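Local coordinates for protein polyprenyl synthetase (Nonlabens dokdonensis, PDB 6KD7) that is probably a prenyltransferase of the FPP/GGPP synthase family, building geranylgeranyl pyrophosphate with magnesium, and here holds bound pyrophosphate, at residues 70-75 and 170-175; 109-114 and 131-136; 245-250 and 275-280; 212-217 and 235-240. All blocks are in the same frame, centred on the assembly; numbering follows the deposited sequence. Where two conformers were deposited one is given.

Interaction 1: residues 70-75 and 170-175; sequences VFHNFT and SVLVGC. With PPV (pyrophosphate), chain B.
Leu172 reaches across to Phe71 and His72 in a small, fully buried apolar contact between helix 58-82 and helix 158-183, two core helices of the all-helical trans-isoprenyl diphosphate synthase fold. It sits beside the pyrophosphate pocket, to which His72 belongs. The two methyls of Leu172 divide the work. Leu172 CD1 meets the ring of Phe71 obliquely, 3.9 Å from Phe71 CD2, while Leu172 CD2 lies 3.9 Å from His72 ND1, again at a slant to the ring. The side chains of Phe71 and Leu172 run past each other in opposite senses; His72 and Leu172 instead cross at about a right angle. One face of the Phe71 ring carries the methyl of Thr75, whose CG2 stands 3.5 Å above the ring plane toward the rim, and the ring also meets Phe133 edge-to-face. Were Phe71 replaced by an alanine, Leu172 CD1 and the Thr75 methyl would probably be left beside a gap and Phe133 would lose one of its edge-to-face partners. With CG swung away from the backbone N (chi1 -180°), the imidazole of His72 can touch leucine through ND1 and still offer NE2 to the ligand. Arg43 NH1 binds the same pyrophosphate. Both histidine bonds are weak: His72 NE2 to pyrophosphate OPP spans 3.5 Å at 161°, and His72 NE2 to its O32, which lies near the ring plane, spans 3.2 Å but is bent to 126°.

Interaction 2: residues 109-114 and 131-136; sequences AMLIMA and KVFSRT
Phe133 holds CG anti to its own backbone N (chi1 -180°), which carries the ring out from helix 123-150 to end with CZ 3.9 Å from Ala114 CB. Leu111 has the same first torsion, and its second, at 53°, brings CD1 round to within 4.3 Å of CE2 of the Phe133 ring. Both carbons come at the ring obliquely, and Phe133 contributes the largest buried surface of the three. Ala114 offers just a methyl, so the phenyl can come close to helix 100-116; Leu111 supplies a longer arm one turn earlier along that helix. The two helices are successive in the chain and belong to the helical core of the prenyl synthase fold, where this contact is deeply buried next to the interface with a second subunit. Leu111 also packs on Leu111 of the second subunit, and Ile112 on Ala137 of that same subunit. Tyr115 and Phe118 add their rings to Phe133 edge-to-face, which makes the phenyl the centre of an aromatic group. Tyr115 is tied down as well, its OH hydrogen-bonded to Ser134 OG. Elsewhere on helix 123-150, Val132 O is gripped twice by a single residue: Thr136 N donates the regular helical bond at 3.0 Å, and Thr136 OG1 adds another at 2.7 Å. They approach from opposite faces of the carbonyl plane, the hydroxyl tilted 32° away from it, and the threonine's buried oxygen is thereby given a partner within its own helix.

Interaction 3: residues 245-250 and 275-280; sequences NDCATE and KVFFEQ
Glu250 OE1 is shared between two neighbours: it is hydrogen-bonded to NE1 of Trp254, one turn further along helix 248-254, and it also comes to the edge of the Phe277 ring. There it lies near the ring plane, 3.6 Å from Phe277 CE2, with CZ almost as close. The carboxylate is turned nearly square to the ring, the planes 79° apart, and the two side chains cross at about a right angle. Glu250 was modelled in two conformers, and this geometry belongs to one of them, so the ring-edge approach is tentative. Its CG is anti to the backbone N (chi1 -161°) and the chain runs extended from there, which gives it the length to cross to helix 264-281. Another part of the ring meets Cys247. Cys247 CB is 4.0 Å from Phe277 CD1, and SG makes an oblique sulfur-aromatic contact, 5.4 Å from the ring centroid and 72° off its normal. Leu251 and Trp254 also touch Phe277, so the phenyl plugs helix 264-281 against segment 245-250 and the short helix 248-254, far out from the centre of the chain. Losing the ring of Phe277 to a serine is likely to leave Cys247 without its aromatic neighbour and the carboxylate of Glu250 without the ring edge beside it. Since the rim of a phenyl carries slight positive charge, an acid oxygen lying there is probably mildly attracted, a preference as tentative as the single conformer it is drawn from.

Interaction 4: residues 212-217 and 235-240; sequences LDAFGD and TYLYLK
Leu237 carries most of this buried contact, pressing one methyl onto Ala214 and Phe215 where helix 188-215 ends. That end holds the family's second aspartate-rich motif, DDxxD, of which Asp213 is the last residue; the contact thus packs the short helix 236-241 just behind it, the Leu237 side chain lying about 12 Å from a bound magnesium ion. The chain of Leu237 leaves with CG roughly opposite the backbone N (chi1 -159°), and this delivers CD2 into the angle between the two partners. Phe215 receives it through CE2, at 4.0 Å from Leu237 CD2, and the methyl meets the ring obliquely. Ala214, besides touching the leucine, lays its own CB over one face of the Phe215 ring, 3.8 Å above the plane and toward the rim. Phe278 of helix 264-281 packs on both Phe215 and Leu237 and closes the cluster. Polar ties flank it: Tyr236 N is hydrogen-bonded to Asp210 OD2, while Asp213 forms a salt bridge with Lys223 and accepts a bond from Asp228 N. Packing is tightest at the alanine, with Ala214 CB only 3.5 Å from Leu237 CD2, shorter than usual for two carbons.

How the interactions relate
Interactions 1 and 2 form one continuous core: their centres are 9 Å apart, and interaction 2 is nested in the loop closed by interaction 1. They share no helix, but Leu172 rests on Thr136 and Val70 on Met110. Interaction 1 faces the pyrophosphate, whereas interaction 2 backs onto the other subunit. Interactions 3 and 4 make a second cluster, their centres 13 Å apart, with Lys275 NZ reaching Ala214 O between them; interaction 2 lies on the opposite side of the chain's centre. Buried contacts 1, 2 and 4 rely across the segments on carbon against carbon or ring, while the partly exposed interaction 3 brings in sulfur and a carboxylate.

Interaction 1: residues 70-75 and 170-175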
# COMPACT_ATOMS: atom_id res chain seq x y z
N VAL A 70 -8.32 -22.82 -28.31
CA VAL A 70 -8.52 -21.38 -28.04
C VAL A 70 -9.33 -21.26 -26.75
O VAL A 70 -8.94 -20.48 -25.88
CB VAL A 70 -9.16 -20.67 -29.22
CG1 VAL A 70 -9.57 -19.26 -28.87
CG2 VAL A 70 -8.17 -20.65 -30.39
N PHE A 71 -10.34 -22.11 -26.60
CA PHE A 71 -11.20 -22.11 -25.41
C PHE A 71 -10.34 -22.39 -24.19
O PHE A 71 -10.41 -21.61 -23.22
CB PHE A 71 -12.35 -23.12 -25.48
CG PHE A 71 -13.09 -23.21 -24.18
CD1 PHE A 71 -13.96 -22.21 -23.80
CD2 PHE A 71 -12.86 -24.24 -23.31
CE1 PHE A 71 -14.59 -22.25 -22.56
CE2 PHE A 71 -13.48 -24.28 -22.08
CZ PHE A 71 -14.34 -23.29 -21.70
N HIS A 72 -9.62 -23.50 -24.20
CA HIS A 72 -8.79 -23.91 -23.04
C HIS A 72 -7.85 -22.76 -22.62
O HIS A 72 -7.79 -22.48 -21.42
CB HIS A 72 -7.99 -25.15 -23.37
CG HIS A 72 -7.14 -25.62 -22.24
ND1 HIS A 72 -7.69 -25.97 -21.01
CD2 HIS A 72 -5.81 -25.82 -22.17
CE1 HIS A 72 -6.73 -26.37 -20.23
NE2 HIS A 72 -5.57 -26.30 -20.93
N ASN A 73 -7.22 -22.10 -23.58
CA ASN A 73 -6.25 -21.01 -23.33
C ASN A 73 -7.01 -19.80 -22.79
O ASN A 73 -6.44 -19.14 -21.92
CB ASN A 73 -5.39 -20.70 -24.55
CG ASN A 73 -4.28 -21.72 -24.66
OD1 ASN A 73 -3.31 -21.61 -23.92
ND2 ASN A 73 -4.50 -22.78 -25.42
N PHE A 74 -8.25 -19.61 -23.20
CA PHE A 74 -9.07 -18.51 -22.65
C PHE A 74 -9.23 -18.77 -21.16
O PHE A 74 -9.01 -17.85 -20.39
CB PHE A 74 -10.43 -18.47 -23.34
CG PHE A 74 -11.60 -18.21 -22.42
CD1 PHE A 74 -11.83 -16.95 -21.91
CD2 PHE A 74 -12.49 -19.22 -22.09
CE1 PHE A 74 -12.91 -16.70 -21.08
CE2 PHE A 74 -13.57 -18.97 -21.27
CZ PHE A 74 -13.78 -17.72 -20.76
N THR A 75 -9.51 -20.01 -20.78
CA THR A 75 -9.69 -20.34 -19.36
C THR A 75 -8.36 -20.12 -18.64
O THR A 75 -8.39 -19.71 -17.49
CB THR A 75 -10.27 -21.74 -19.12
OG1 THR A 75 -9.29 -22.74 -19.38
CG2 THR A 75 -11.51 -21.97 -19.94
N SER A 170 -12.45 -32.21 -16.44
CA SER A 170 -12.76 -33.43 -17.23
C SER A 170 -13.82 -33.22 -18.32
O SER A 170 -13.64 -33.77 -19.38
CB SER A 170 -13.16 -34.53 -16.32
OG SER A 170 -12.13 -34.80 -15.40
N VAL A 171 -14.86 -32.45 -18.05
CA VAL A 171 -15.93 -32.29 -19.08
C VAL A 171 -15.33 -31.80 -20.40
O VAL A 171 -15.87 -32.16 -21.44
CB VAL A 171 -17.11 -31.40 -18.63
CG1 VAL A 171 -17.84 -32.06 -17.48
CG2 VAL A 171 -16.68 -30.00 -18.27
N LEU A 172 -14.27 -31.00 -20.40
CA LEU A 172 -13.70 -30.47 -21.65
C LEU A 172 -12.95 -31.59 -22.38
O LEU A 172 -12.80 -31.47 -23.59
CB LEU A 172 -12.79 -29.29 -21.39
CG LEU A 172 -12.07 -28.70 -22.59
CD1 LEU A 172 -13.05 -28.09 -23.59
CD2 LEU A 172 -11.03 -27.68 -22.14
N VAL A 173 -12.45 -32.58 -21.67
CA VAL A 173 -11.80 -33.76 -22.31
C VAL A 173 -12.87 -34.53 -23.08
O VAL A 173 -12.66 -34.76 -24.27
CB VAL A 173 -11.10 -34.63 -21.27
CG1 VAL A 173 -10.40 -35.80 -21.95
CG2 VAL A 173 -10.07 -33.82 -20.49
N GLY A 174 -13.95 -34.89 -22.40
CA GLY A 174 -15.17 -35.46 -22.98
C GLY A 174 -15.63 -34.68 -24.18
O GLY A 174 -15.88 -35.27 -25.25
N CYS A 175 -15.71 -33.37 -24.03
CA CYS A 175 -16.27 -32.47 -25.05
C CYS A 175 -15.38 -32.52 -26.28
O CYS A 175 -15.91 -32.53 -27.39
CB CYS A 175 -16.42 -31.06 -24.46
SG CYS A 175 -16.86 -29.83 -25.70
O11 PPV B . -2.10 -29.15 -17.83
P1 PPV B . -2.59 -29.42 -19.21
O21 PPV B . -3.99 -29.91 -19.21
O31 PPV B . -1.68 -30.33 -19.96
OPP PPV B . -2.65 -27.98 -20.02
P2 PPV B . -1.62 -26.98 -20.80
O12 PPV B . -0.87 -26.24 -19.75
O22 PPV B . -0.72 -27.85 -21.61
O32 PPV B . -2.43 -26.06 -21.65

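Interaction 2: residues 109-114 and 131-136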
# COMPACT_ATOMS: atom_id res chain seq x y z
N ALA A 109 -12.25 -11.94 -25.80
CA ALA A 109 -12.11 -11.98 -27.27
C ALA A 109 -11.79 -13.43 -27.68
O ALA A 109 -12.39 -13.91 -28.67
CB ALA A 109 -11.11 -11.01 -27.78
N MET A 110 -11.03 -14.17 -26.89
CA MET A 110 -10.63 -15.55 -27.26
C MET A 110 -11.86 -16.45 -27.15
O MET A 110 -12.00 -17.33 -28.03
CB MET A 110 -9.47 -16.08 -26.40
CG MET A 110 -8.15 -15.38 -26.75
SD MET A 110 -6.79 -16.01 -25.74
CE MET A 110 -6.70 -17.65 -26.44
N LEU A 111 -12.68 -16.33 -26.10
CA LEU A 111 -13.92 -17.15 -26.04
C LEU A 111 -14.78 -16.96 -27.31
O LEU A 111 -15.25 -17.96 -27.91
CB LEU A 111 -14.72 -16.85 -24.79
CG LEU A 111 -16.02 -17.62 -24.63
CD1 LEU A 111 -15.80 -19.13 -24.76
CD2 LEU A 111 -16.64 -17.31 -23.26
N ILE A 112 -14.88 -15.74 -27.78
CA ILE A 112 -15.74 -15.40 -28.94
C ILE A 112 -15.07 -15.97 -30.20
O ILE A 112 -15.78 -16.52 -31.04
CB ILE A 112 -15.96 -13.87 -29.01
CG1 ILE A 112 -16.71 -13.33 -27.79
CG2 ILE A 112 -16.69 -13.51 -30.28
CD1 ILE A 112 -16.49 -11.79 -27.60
N MET A 113 -13.75 -15.85 -30.33
CA MET A 113 -13.00 -16.39 -31.49
C MET A 113 -13.18 -17.91 -31.55
O MET A 113 -13.29 -18.47 -32.68
CB MET A 113 -11.52 -16.04 -31.36
CG MET A 113 -11.26 -14.57 -31.51
SD MET A 113 -9.57 -14.13 -30.96
CE MET A 113 -8.63 -14.70 -32.36
N ALA A 114 -13.23 -18.57 -30.40
CA ALA A 114 -13.46 -20.02 -30.36
C ALA A 114 -14.80 -20.31 -31.03
O ALA A 114 -14.87 -21.20 -31.89
CB ALA A 114 -13.44 -20.53 -28.95
N LYS A 131 -23.78 -26.52 -29.08
CA LYS A 131 -24.52 -27.02 -27.90
C LYS A 131 -23.62 -27.75 -26.89
O LYS A 131 -23.69 -27.39 -25.73
CB LYS A 131 -25.65 -27.93 -28.36
CG LYS A 131 -26.71 -28.22 -27.32
CD LYS A 131 -28.04 -28.52 -27.94
CE LYS A 131 -29.12 -28.80 -26.92
NZ LYS A 131 -28.66 -29.77 -25.91
N VAL A 132 -22.75 -28.66 -27.32
CA VAL A 132 -21.95 -29.41 -26.32
C VAL A 132 -20.83 -28.47 -25.81
O VAL A 132 -20.50 -28.54 -24.60
CB VAL A 132 -21.40 -30.74 -26.85
CG1 VAL A 132 -20.42 -30.52 -27.99
CG2 VAL A 132 -20.76 -31.53 -25.72
N PHE A 133 -20.35 -27.57 -26.66
CA PHE A 133 -19.27 -26.60 -26.33
C PHE A 133 -19.74 -25.65 -25.21
O PHE A 133 -19.06 -25.56 -24.18
CB PHE A 133 -18.86 -25.81 -27.57
CG PHE A 133 -17.77 -24.81 -27.33
CD1 PHE A 133 -16.45 -25.21 -27.12
CD2 PHE A 133 -18.05 -23.45 -27.35
CE1 PHE A 133 -15.45 -24.27 -26.96
CE2 PHE A 133 -17.06 -22.51 -27.10
CZ PHE A 133 -15.76 -22.93 -26.94
N SER A 134 -20.91 -25.04 -25.40
CA SER A 134 -21.52 -24.08 -24.45
C SER A 134 -21.85 -24.78 -23.14
O SER A 134 -21.60 -24.23 -22.09
CB SER A 134 -22.73 -23.41 -25.04
OG SER A 134 -22.35 -22.55 -26.11
N ARG A 135 -22.39 -25.98 -23.17
CA ARG A 135 -22.72 -26.69 -21.92
C ARG A 135 -21.41 -26.94 -21.16
O ARG A 135 -21.39 -26.82 -19.93
CB ARG A 135 -23.44 -28.00 -22.23
CG ARG A 135 -23.80 -28.81 -20.99
CD ARG A 135 -24.77 -29.98 -21.23
NE ARG A 135 -24.29 -31.02 -22.15
CZ ARG A 135 -24.64 -31.17 -23.44
NH1 ARG A 135 -25.49 -30.35 -24.05
NH2 ARG A 135 -24.12 -32.15 -24.14
N THR A 136 -20.37 -27.38 -21.89
CA THR A 136 -19.03 -27.65 -21.34
C THR A 136 -18.46 -26.33 -20.77
O THR A 136 -18.00 -26.35 -19.64
CB THR A 136 -18.13 -28.31 -22.39
OG1 THR A 136 -18.80 -29.53 -22.73
CG2 THR A 136 -16.72 -28.56 -21.88

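Interaction 3: residues 245-250 and 275-280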
# COMPACT_ATOMS: atom_id res chain seq x y z
N ASN A 245 -7.86 -41.43 11.26
CA ASN A 245 -8.00 -40.75 12.58
C ASN A 245 -6.64 -40.61 13.27
O ASN A 245 -6.55 -39.77 14.15
CB ASN A 245 -8.94 -41.47 13.53
CG ASN A 245 -10.24 -41.84 12.86
OD1 ASN A 245 -10.92 -40.98 12.31
ND2 ASN A 245 -10.57 -43.12 12.90
N ASP A 246 -5.61 -41.38 12.91
CA ASP A 246 -4.24 -41.21 13.47
C ASP A 246 -3.55 -39.93 12.98
O ASP A 246 -2.81 -39.36 13.77
CB ASP A 246 -3.32 -42.39 13.12
CG ASP A 246 -3.75 -43.71 13.74
OD1 ASP A 246 -4.55 -43.68 14.70
OD2 ASP A 246 -3.29 -44.76 13.25
N CYS A 247 -3.73 -39.53 11.72
CA CYS A 247 -2.97 -38.42 11.08
C CYS A 247 -3.83 -37.14 11.06
O CYS A 247 -3.28 -36.05 10.99
CB CYS A 247 -2.48 -38.86 9.70
SG CYS A 247 -1.49 -40.38 9.71
N ALA A 248 -5.15 -37.25 11.17
CA ALA A 248 -6.14 -36.23 10.74
C ALA A 248 -5.92 -34.91 11.48
O ALA A 248 -5.87 -33.87 10.82
CB ALA A 248 -7.55 -36.73 10.97
N THR A 249 -5.80 -34.95 12.80
CA THR A 249 -5.69 -33.72 13.63
C THR A 249 -4.43 -32.95 13.24
O THR A 249 -4.55 -31.75 12.99
CB THR A 249 -5.72 -34.00 15.13
OG1 THR A 249 -7.08 -34.23 15.44
CG2 THR A 249 -5.26 -32.83 15.96
N GLU A 250 -3.25 -33.59 13.14
CA GLU A 250 -2.00 -32.82 12.83
C GLU A 250 -1.93 -32.49 11.32
O GLU A 250 -1.17 -31.56 10.97
CB GLU A 250 -0.70 -33.47 13.33
CG GLU A 250 0.47 -32.47 13.41
CD GLU A 250 1.84 -33.06 13.73
OE1 GLU A 250 2.85 -32.73 13.02
OE2 GLU A 250 1.89 -33.87 14.68
N LYS A 275 3.93 -34.40 3.22
CA LYS A 275 4.23 -35.53 2.29
C LYS A 275 4.35 -36.82 3.11
O LYS A 275 3.63 -37.81 2.77
CB LYS A 275 5.45 -35.22 1.43
CG LYS A 275 5.14 -34.26 0.29
CD LYS A 275 6.33 -33.67 -0.39
CE LYS A 275 7.21 -34.74 -1.01
NZ LYS A 275 8.00 -34.16 -2.11
N VAL A 276 5.05 -36.78 4.24
CA VAL A 276 5.22 -38.02 5.05
C VAL A 276 3.85 -38.45 5.58
O VAL A 276 3.58 -39.67 5.55
CB VAL A 276 6.26 -37.85 6.17
CG1 VAL A 276 6.26 -39.05 7.10
CG2 VAL A 276 7.65 -37.58 5.58
N PHE A 277 3.02 -37.53 6.05
CA PHE A 277 1.65 -37.90 6.52
C PHE A 277 0.82 -38.50 5.38
O PHE A 277 0.03 -39.42 5.60
CB PHE A 277 0.91 -36.70 7.11
CG PHE A 277 1.32 -36.37 8.52
CD1 PHE A 277 1.24 -37.33 9.52
CD2 PHE A 277 1.81 -35.11 8.85
CE1 PHE A 277 1.64 -37.03 10.81
CE2 PHE A 277 2.20 -34.81 10.15
CZ PHE A 277 2.11 -35.77 11.12
N PHE A 278 0.99 -37.98 4.18
CA PHE A 278 0.25 -38.48 2.99
C PHE A 278 0.60 -39.98 2.82
O PHE A 278 -0.37 -40.74 2.71
CB PHE A 278 0.55 -37.64 1.75
CG PHE A 278 -0.13 -36.29 1.69
CD1 PHE A 278 -1.21 -35.99 2.50
CD2 PHE A 278 0.26 -35.36 0.74
CE1 PHE A 278 -1.84 -34.76 2.40
CE2 PHE A 278 -0.38 -34.15 0.62
CZ PHE A 278 -1.43 -33.85 1.46
N GLU A 279 1.89 -40.36 2.84
CA GLU A 279 2.35 -41.78 2.73
C GLU A 279 1.78 -42.55 3.91
O GLU A 279 0.88 -43.41 3.70
CB GLU A 279 3.88 -41.93 2.65
CG GLU A 279 4.54 -40.73 2.02
CD GLU A 279 5.98 -40.85 1.59
OE1 GLU A 279 6.23 -41.64 0.67
OE2 GLU A 279 6.84 -40.09 2.12
N GLN A 280 2.19 -42.19 5.13
CA GLN A 280 1.89 -43.01 6.33
C GLN A 280 0.38 -43.13 6.51
O GLN A 280 -0.03 -44.16 6.97
CB GLN A 280 2.57 -42.45 7.58
CG GLN A 280 4.09 -42.52 7.53
CD GLN A 280 4.71 -41.95 8.79
OE1 GLN A 280 4.04 -41.31 9.61
NE2 GLN A 280 6.00 -42.18 8.96

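Interaction 4: residues 212-217 and 235-240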
# COMPACT_ATOMS: atom_id res chain seq x y z
N LEU A 212 1.13 -35.81 -8.29
CA LEU A 212 2.45 -35.35 -8.74
C LEU A 212 2.72 -33.95 -8.16
O LEU A 212 3.89 -33.57 -8.08
CB LEU A 212 2.54 -35.35 -10.27
CG LEU A 212 2.60 -36.74 -10.94
CD1 LEU A 212 2.66 -36.61 -12.45
CD2 LEU A 212 3.80 -37.57 -10.45
N ASP A 213 1.69 -33.20 -7.81
CA ASP A 213 1.91 -31.86 -7.19
C ASP A 213 2.73 -32.07 -5.90
O ASP A 213 3.64 -31.32 -5.70
CB ASP A 213 0.58 -31.15 -6.90
CG ASP A 213 0.78 -29.72 -6.44
OD1 ASP A 213 0.98 -29.50 -5.23
OD2 ASP A 213 0.84 -28.87 -7.30
N ALA A 214 2.42 -33.08 -5.09
CA ALA A 214 3.14 -33.43 -3.86
C ALA A 214 4.40 -34.25 -4.17
O ALA A 214 5.46 -33.92 -3.61
CB ALA A 214 2.24 -34.21 -2.95
N PHE A 215 4.30 -35.27 -5.02
CA PHE A 215 5.32 -36.34 -5.12
C PHE A 215 6.08 -36.31 -6.43
O PHE A 215 6.87 -37.20 -6.63
CB PHE A 215 4.69 -37.71 -4.97
CG PHE A 215 4.19 -37.91 -3.57
CD1 PHE A 215 5.09 -37.94 -2.52
CD2 PHE A 215 2.84 -37.98 -3.31
CE1 PHE A 215 4.63 -38.07 -1.22
CE2 PHE A 215 2.38 -38.14 -2.02
CZ PHE A 215 3.28 -38.19 -0.97
N GLY A 216 5.79 -35.33 -7.28
CA GLY A 216 6.39 -35.22 -8.61
C GLY A 216 7.84 -34.77 -8.58
O GLY A 216 8.28 -34.28 -7.55
N ASP A 217 8.56 -34.99 -9.67
CA ASP A 217 9.98 -34.58 -9.76
C ASP A 217 10.05 -33.06 -9.95
O ASP A 217 9.37 -32.54 -10.85
CB ASP A 217 10.74 -35.34 -10.85
CG ASP A 217 10.94 -36.81 -10.53
OD1 ASP A 217 10.92 -37.17 -9.34
OD2 ASP A 217 11.11 -37.59 -11.49
N THR A 235 -7.03 -31.33 -1.87
CA THR A 235 -7.07 -32.21 -3.07
C THR A 235 -7.33 -33.64 -2.63
O THR A 235 -7.44 -33.90 -1.42
CB THR A 235 -5.79 -32.10 -3.88
OG1 THR A 235 -4.73 -32.69 -3.14
CG2 THR A 235 -5.45 -30.69 -4.29
N TYR A 236 -7.44 -34.56 -3.58
CA TYR A 236 -7.82 -35.96 -3.27
C TYR A 236 -6.80 -36.53 -2.28
O TYR A 236 -7.19 -37.23 -1.37
CB TYR A 236 -7.88 -36.78 -4.55
CG TYR A 236 -8.57 -38.11 -4.40
CD1 TYR A 236 -9.94 -38.23 -4.56
CD2 TYR A 236 -7.86 -39.26 -4.12
CE1 TYR A 236 -10.58 -39.44 -4.42
CE2 TYR A 236 -8.48 -40.48 -3.99
CZ TYR A 236 -9.85 -40.57 -4.14
OH TYR A 236 -10.45 -41.78 -4.00
N LEU A 237 -5.54 -36.15 -2.46
CA LEU A 237 -4.43 -36.63 -1.61
C LEU A 237 -4.71 -36.23 -0.15
O LEU A 237 -4.66 -37.09 0.70
CB LEU A 237 -3.20 -35.92 -2.16
CG LEU A 237 -1.83 -36.52 -1.86
CD1 LEU A 237 -1.86 -38.03 -1.99
CD2 LEU A 237 -0.80 -35.92 -2.79
N TYR A 238 -5.08 -34.97 0.10
CA TYR A 238 -5.39 -34.52 1.48
C TYR A 238 -6.69 -35.14 2.00
O TYR A 238 -6.70 -35.63 3.12
CB TYR A 238 -5.49 -33.00 1.55
CG TYR A 238 -6.04 -32.44 2.83
CD1 TYR A 238 -7.39 -32.22 2.99
CD2 TYR A 238 -5.21 -32.12 3.89
CE1 TYR A 238 -7.91 -31.70 4.16
CE2 TYR A 238 -5.71 -31.60 5.07
CZ TYR A 238 -7.07 -31.39 5.20
OH TYR A 238 -7.58 -30.88 6.35
N LEU A 239 -7.73 -35.17 1.17
CA LEU A 239 -9.07 -35.66 1.59
C LEU A 239 -8.99 -37.12 2.05
O LEU A 239 -9.66 -37.45 3.00
CB LEU A 239 -10.06 -35.47 0.44
CG LEU A 239 -10.41 -34.02 0.11
CD1 LEU A 239 -11.32 -33.95 -1.10
CD2 LEU A 239 -11.06 -33.34 1.29
N LYS A 240 -8.18 -37.93 1.38
CA LYS A 240 -8.04 -39.38 1.72
C LYS A 240 -7.13 -39.51 2.95
O LYS A 240 -7.44 -40.33 3.81
CB LYS A 240 -7.46 -40.16 0.53
CG LYS A 240 -8.35 -40.25 -0.69
CD LYS A 240 -9.74 -40.79 -0.40
CE LYS A 240 -9.77 -42.29 -0.24
NZ LYS A 240 -11.13 -42.71 0.15